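Local coordinates for peptidoglycan synthetase penicillin-binding protein 3 (Bifidobacterium adolescentis, PDB 4YE5), which probably binds penicillin and, like other class B penicillin-binding proteins, is thought to cross-link peptidoglycan with a C-terminal transpeptidase domain, at residues T24-K29 and I139-L144; I63-T68 and N74-N79; V83-T86 and A92-L95. All coordinates share one frame; numbering follows the deposited sequence.

Interaction 1. Residues T24-K29 and I139-L144; sequences TTVTLK and IVYAEL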
# COMPACT_ATOMS: atom_id res chain seq x y z
N THR A 24 7.61 -7.95 41.18
CA THR A 24 7.42 -8.68 39.94
C THR A 24 6.49 -7.91 39.02
O THR A 24 5.39 -7.52 39.43
CB THR A 24 6.82 -10.06 40.22
OG1 THR A 24 7.71 -10.79 41.07
CG2 THR A 24 6.62 -10.83 38.93
N THR A 25 6.92 -7.68 37.78
CA THR A 25 6.07 -6.99 36.83
C THR A 25 5.61 -7.93 35.73
O THR A 25 6.41 -8.65 35.12
CB THR A 25 6.78 -5.79 36.21
OG1 THR A 25 7.11 -4.85 37.24
CG2 THR A 25 5.88 -5.11 35.18
N VAL A 26 4.31 -7.92 35.48
CA VAL A 26 3.73 -8.76 34.45
C VAL A 26 3.24 -7.86 33.33
O VAL A 26 2.49 -6.92 33.56
CB VAL A 26 2.56 -9.62 35.00
CG1 VAL A 26 1.86 -10.35 33.87
CG2 VAL A 26 3.05 -10.62 36.05
N THR A 27 3.67 -8.15 32.11
CA THR A 27 3.23 -7.40 30.94
C THR A 27 1.86 -7.85 30.46
O THR A 27 1.61 -9.04 30.28
CB THR A 27 4.22 -7.57 29.79
OG1 THR A 27 5.53 -7.20 30.25
CG2 THR A 27 3.83 -6.73 28.56
N LEU A 28 0.95 -6.90 30.28
CA LEU A 28 -0.33 -7.19 29.67
C LEU A 28 -0.22 -6.76 28.20
O LEU A 28 -0.31 -5.58 27.88
CB LEU A 28 -1.43 -6.41 30.37
CG LEU A 28 -1.46 -6.62 31.90
CD1 LEU A 28 -2.56 -5.77 32.50
CD2 LEU A 28 -1.69 -8.08 32.23
N LYS A 29 0.01 -7.72 27.31
CA LYS A 29 0.28 -7.35 25.91
C LYS A 29 -0.98 -6.88 25.19
O LYS A 29 -2.01 -7.54 25.25
CB LYS A 29 0.94 -8.51 25.16
CG LYS A 29 1.06 -8.21 23.67
CD LYS A 29 2.25 -8.88 23.01
CE LYS A 29 2.48 -8.30 21.62
NZ LYS A 29 3.92 -8.41 21.25
N ILE A 139 2.70 -15.32 40.14
CA ILE A 139 3.24 -16.69 40.05
C ILE A 139 2.94 -17.32 38.71
O ILE A 139 3.79 -17.98 38.11
CB ILE A 139 2.69 -17.57 41.18
CG1 ILE A 139 3.01 -16.90 42.52
CG2 ILE A 139 3.28 -19.00 41.09
CD1 ILE A 139 2.35 -17.56 43.68
N VAL A 140 1.72 -17.13 38.23
CA VAL A 140 1.32 -17.65 36.94
C VAL A 140 0.83 -16.46 36.10
O VAL A 140 0.13 -15.58 36.61
CB VAL A 140 0.19 -18.68 37.10
CG1 VAL A 140 -0.23 -19.21 35.75
CG2 VAL A 140 0.64 -19.82 38.00
N TYR A 141 1.23 -16.41 34.84
CA TYR A 141 0.74 -15.37 33.94
C TYR A 141 0.59 -15.87 32.51
O TYR A 141 1.11 -16.93 32.13
CB TYR A 141 1.63 -14.12 33.99
CG TYR A 141 3.08 -14.36 33.65
CD1 TYR A 141 3.98 -14.76 34.63
CD2 TYR A 141 3.56 -14.18 32.35
CE1 TYR A 141 5.32 -14.99 34.33
CE2 TYR A 141 4.90 -14.40 32.04
CZ TYR A 141 5.77 -14.81 33.04
OH TYR A 141 7.10 -15.02 32.75
N ALA A 142 -0.14 -15.09 31.73
CA ALA A 142 -0.47 -15.44 30.36
C ALA A 142 0.35 -14.60 29.37
O ALA A 142 0.43 -13.38 29.49
CB ALA A 142 -1.94 -15.22 30.13
N GLU A 143 0.96 -15.27 28.38
CA GLU A 143 1.65 -14.56 27.31
C GLU A 143 0.85 -14.67 26.01
O GLU A 143 0.67 -15.77 25.49
CB GLU A 143 3.09 -15.07 27.13
CG GLU A 143 4.09 -14.37 28.06
CD GLU A 143 5.53 -14.90 27.94
OE1 GLU A 143 5.75 -15.93 27.26
OE2 GLU A 143 6.44 -14.27 28.54
N LEU A 144 0.36 -13.54 25.51
CA LEU A 144 -0.44 -13.49 24.30
C LEU A 144 0.35 -13.93 23.06
O LEU A 144 1.46 -13.45 22.84
CB LEU A 144 -0.98 -12.07 24.10
CG LEU A 144 -1.69 -11.80 22.78
CD1 LEU A 144 -3.03 -12.51 22.75
CD2 LEU A 144 -1.87 -10.29 22.55
O HOH W 1 -0.21 -11.21 30.70
O HOH W 2 0.25 -11.04 27.43
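Val26 lays its CG1 methyl against the root of the Tyr141 side chain, 3.8 Å from Tyr141 CB, and reaches the ring obliquely at CG. CG1 stands anti to the backbone N of Val26 (chi1 173°), which carries this methyl across to the facing strand. In Tyr141 the ring is set between its own backbone N and carbonyl carbon (chi1 58°), and the carboxylate atom OE2 of Glu143 lies at the ring's edge, in plane. Three residues further on, Lys29 and Leu144 repeat the apolar contact: Lys29 CG sits 3.8 Å from Leu144 CD2, the two side chains crossing at about a right angle. The lysine then runs on extended, away from Leu144, and its NZ is hydrogen-bonded to Asp166 O.

The two segments run in nearly the same direction, 15° apart, yet they belong to different three-stranded antiparallel sheets of the N-terminal dimerisation-domain region: Thr24-Leu28 pairs with strand 186-191, and Tyr141 with Ile53 of strand 50-54. No direct hydrogen bond joins them, and Val26 and Tyr141 keep their CA atoms 7.3 Å apart. Two waters bridge the backbones instead. Ala142 O accepts from both: the first, at 2.6 Å from Ala142 O, also donates to Thr27 O; the second accepts from Leu144 N and, weakly, from Lys29 N.

Interaction 2. Residues I63-T68 and N74-N79; sequences IPTTCT and NCHQIN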
# COMPACT_ATOMS: atom_id res chain seq x y z
N ILE A 63 2.28 -19.49 49.81
CA ILE A 63 1.50 -20.02 50.93
C ILE A 63 0.04 -19.62 50.74
O ILE A 63 -0.26 -18.44 50.77
CB ILE A 63 1.99 -19.47 52.29
CG1 ILE A 63 3.47 -19.78 52.50
CG2 ILE A 63 1.16 -20.08 53.44
CD1 ILE A 63 4.06 -19.12 53.73
N PRO A 64 -0.86 -20.60 50.52
CA PRO A 64 -2.25 -20.24 50.22
C PRO A 64 -2.97 -19.67 51.45
O PRO A 64 -2.73 -20.08 52.58
CB PRO A 64 -2.89 -21.58 49.81
CG PRO A 64 -2.05 -22.62 50.57
CD PRO A 64 -0.64 -22.06 50.52
N THR A 65 -3.85 -18.71 51.19
CA THR A 65 -4.62 -18.05 52.22
C THR A 65 -5.91 -18.80 52.50
O THR A 65 -6.66 -19.12 51.58
CB THR A 65 -4.95 -16.61 51.76
OG1 THR A 65 -3.73 -15.86 51.67
CG2 THR A 65 -5.91 -15.92 52.75
N THR A 66 -6.16 -19.08 53.77
CA THR A 66 -7.36 -19.77 54.20
C THR A 66 -8.57 -18.83 54.16
O THR A 66 -8.49 -17.68 54.63
CB THR A 66 -7.17 -20.37 55.60
OG1 THR A 66 -6.11 -21.33 55.57
CG2 THR A 66 -8.45 -21.05 56.08
N CYS A 67 -9.67 -19.29 53.56
CA CYS A 67 -10.88 -18.47 53.49
C CYS A 67 -11.51 -18.38 54.88
O CYS A 67 -11.64 -19.38 55.57
CB CYS A 67 -11.87 -19.05 52.47
SG CYS A 67 -11.23 -19.06 50.76
N THR A 68 -11.83 -17.16 55.31
CA THR A 68 -12.41 -16.96 56.63
C THR A 68 -13.38 -15.81 56.47
O THR A 68 -13.52 -15.28 55.37
CB THR A 68 -11.35 -16.59 57.73
OG1 THR A 68 -10.80 -15.29 57.46
CG2 THR A 68 -10.22 -17.60 57.80
N ASN A 74 -10.87 -13.15 49.05
CA ASN A 74 -9.44 -12.89 48.87
C ASN A 74 -8.63 -14.01 49.53
O ASN A 74 -7.94 -13.80 50.53
CB ASN A 74 -9.07 -11.53 49.45
CG ASN A 74 -9.97 -10.43 48.92
OD1 ASN A 74 -9.84 -10.03 47.78
ND2 ASN A 74 -10.89 -9.95 49.76
N CYS A 75 -8.72 -15.20 48.95
CA CYS A 75 -8.19 -16.40 49.59
C CYS A 75 -8.13 -17.51 48.57
O CYS A 75 -8.48 -17.32 47.39
CB CYS A 75 -9.09 -16.82 50.76
SG CYS A 75 -10.85 -17.13 50.26
N HIS A 76 -7.67 -18.68 49.01
CA HIS A 76 -7.51 -19.79 48.09
C HIS A 76 -8.30 -20.97 48.64
O HIS A 76 -8.24 -21.27 49.84
CB HIS A 76 -6.03 -20.13 47.94
CG HIS A 76 -5.19 -18.97 47.50
ND1 HIS A 76 -4.49 -18.18 48.39
CD2 HIS A 76 -4.94 -18.46 46.27
CE1 HIS A 76 -3.84 -17.24 47.73
NE2 HIS A 76 -4.10 -17.39 46.44
N GLN A 77 -9.06 -21.61 47.77
CA GLN A 77 -9.84 -22.78 48.16
C GLN A 77 -10.06 -23.72 46.98
O GLN A 77 -10.00 -23.31 45.83
CB GLN A 77 -11.18 -22.36 48.77
CG GLN A 77 -11.98 -21.39 47.92
CD GLN A 77 -13.28 -20.96 48.59
OE1 GLN A 77 -13.71 -21.55 49.59
NE2 GLN A 77 -13.92 -19.93 48.03
N ILE A 78 -10.28 -24.98 47.29
CA ILE A 78 -10.65 -25.96 46.27
C ILE A 78 -11.87 -26.70 46.81
O ILE A 78 -11.81 -27.26 47.91
CB ILE A 78 -9.50 -26.94 45.99
CG1 ILE A 78 -8.40 -26.23 45.20
CG2 ILE A 78 -10.01 -28.12 45.15
CD1 ILE A 78 -7.01 -26.71 45.52
N ASN A 79 -12.96 -26.66 46.05
CA ASN A 79 -14.21 -27.27 46.48
C ASN A 79 -14.63 -26.78 47.86
O ASN A 79 -15.10 -27.55 48.68
CB ASN A 79 -14.11 -28.80 46.47
CG ASN A 79 -13.74 -29.35 45.09
OD1 ASN A 79 -14.15 -28.82 44.06
ND2 ASN A 79 -12.94 -30.42 45.08
O HOH W 3 -9.49 -21.70 52.17
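Cys67 and Cys75 are joined by a disulfide that closes a short loop between helices 56-61 and 87-99, SG to SG 2.0 Å with a chi3 of 90°, the relaxed value for such a bridge. Beside it, Thr65 and His76 are clasped by two nearly straight hydrogen bonds. Thr65 N donates to ND1 of His76 over 2.9 Å, meeting the imidazole at its edge and in the ring plane, and His76 N donates back to Thr65 O over 2.8 Å, in the carbonyl plane. Because ND1 accepts, the proton of the ring is probably on NE2, which is hydrogen-bonded to Asn135 O; both ring nitrogens of this buried histidine are thus satisfied and its rotation is fixed. Asn135 also serves the backbone through its ND2, which bonds to Cys75 O. A water links two further backbone groups, accepting from Cys67 N and donating to His76 O. Apolar contacts flank this network: Pro64 CB lies 3.9 Å from His76 CB, and Phe62 meets the imidazole edge-to-face. The extended Gln77 side chain passes alongside the bridge, with its CD 3.5 Å from Cys67 SG.

Interaction 3. Residues V83-T86 and A92-L95; sequences VGVT and ARLL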
# COMPACT_ATOMS: atom_id res chain seq x y z
N VAL A 83 -6.50 -25.28 50.63
CA VAL A 83 -5.69 -26.02 49.66
C VAL A 83 -4.97 -27.18 50.37
O VAL A 83 -4.89 -28.28 49.84
CB VAL A 83 -4.71 -25.08 48.93
CG1 VAL A 83 -3.78 -25.86 48.01
CG2 VAL A 83 -5.48 -24.00 48.13
N GLY A 84 -4.47 -26.92 51.58
CA GLY A 84 -3.94 -27.99 52.43
C GLY A 84 -2.45 -28.29 52.30
O GLY A 84 -1.90 -29.01 53.11
N VAL A 85 -1.81 -27.75 51.27
CA VAL A 85 -0.36 -27.89 51.10
C VAL A 85 0.18 -26.52 50.76
O VAL A 85 -0.59 -25.57 50.68
CB VAL A 85 0.00 -28.89 49.97
CG1 VAL A 85 -0.27 -30.33 50.43
CG2 VAL A 85 -0.76 -28.57 48.67
N THR A 86 1.50 -26.41 50.56
CA THR A 86 2.13 -25.13 50.22
C THR A 86 2.99 -25.27 49.00
O THR A 86 3.16 -26.37 48.46
CB THR A 86 3.01 -24.57 51.38
OG1 THR A 86 4.18 -25.39 51.55
CG2 THR A 86 2.23 -24.51 52.69
N ALA A 92 0.06 -26.12 41.98
CA ALA A 92 -0.32 -27.17 41.03
C ALA A 92 -1.76 -27.62 41.25
O ALA A 92 -2.51 -27.80 40.29
CB ALA A 92 0.66 -28.38 41.12
N ARG A 93 -2.16 -27.79 42.51
CA ARG A 93 -3.52 -28.21 42.85
C ARG A 93 -4.56 -27.20 42.40
O ARG A 93 -5.65 -27.57 41.93
CB ARG A 93 -3.66 -28.41 44.35
CG ARG A 93 -3.49 -29.83 44.78
CD ARG A 93 -3.58 -29.98 46.27
NE ARG A 93 -3.12 -31.30 46.67
CZ ARG A 93 -3.11 -31.76 47.91
NH1 ARG A 93 -3.55 -31.00 48.92
NH2 ARG A 93 -2.67 -32.98 48.15
N LEU A 94 -4.25 -25.93 42.56
CA LEU A 94 -5.15 -24.87 42.14
C LEU A 94 -5.28 -24.85 40.62
O LEU A 94 -6.37 -24.68 40.07
CB LEU A 94 -4.67 -23.51 42.67
CG LEU A 94 -4.84 -23.28 44.17
CD1 LEU A 94 -3.99 -22.12 44.67
CD2 LEU A 94 -6.33 -23.05 44.52
N LEU A 95 -4.16 -25.05 39.94
CA LEU A 95 -4.10 -24.91 38.49
C LEU A 95 -4.66 -26.11 37.75
O LEU A 95 -5.23 -25.96 36.66
CB LEU A 95 -2.66 -24.75 38.02
CG LEU A 95 -2.00 -23.39 38.04
CD1 LEU A 95 -0.55 -23.53 37.57
CD2 LEU A 95 -2.79 -22.48 37.13
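Residues Val83-Thr86 form a loop without regular structure that leads into helix 87-99, and Ala92-Leu95 lie further along that same helix, so the chain packs against a part of the helix it is about to enter. Val83 has helix-like backbone angles, Gly84 takes a positive phi of 91°, and Val85 is extended; the closest CA atoms, those of Val83 and Arg93, are still 7.5 Å apart. The gap is bridged by side chains, one of them reaching a backbone carbonyl. Arg93 does this with a chain stretched out from CG to NE, which delivers NH1 to the carbonyl oxygen of Val83. This hydrogen bond is long and bent, 3.2 Å with an N-H...O angle of 140°, although the oxygen lies in the guanidinium plane and the nitrogen in the carbonyl plane. Val85 crosses the arginine at about a right angle and lays both methyls over one face of the guanidinium, CG1 and CG2 each 3.7 Å from Arg93 NH1, with CG2 also near CD. On the buried side, Val83 CG2 meets Leu94 CD2 at 3.8 Å. CG2 points there because it stands anti to the carbonyl carbon of Val83. Val83 also rests on Ala90 of helix 87-99 and on Pro64 and His76 of the preceding loop, while on the helix Ala92 and Leu95 pack against Leu106 of helix 103-109.

All three contacts lie in the dimerisation-domain region, on the same side of the chain's centre. Interaction 1 joins segments 110 residues apart, and interactions 2 and 3 follow one another within the loop it closes. The centres of interactions 2 and 3 are about 10 Å apart and they pack directly on each other: Pro64 and His76 touch 83-86, and Gln77 and Ile78 touch Leu94. Interaction 1 lies about 21 Å from interaction 3, centre to centre, but meets it where Val140 CG2 packs on Leu95 CD1. Helix 87-99 thus touches both the disulfide loop, at the far end, and strand 140-144.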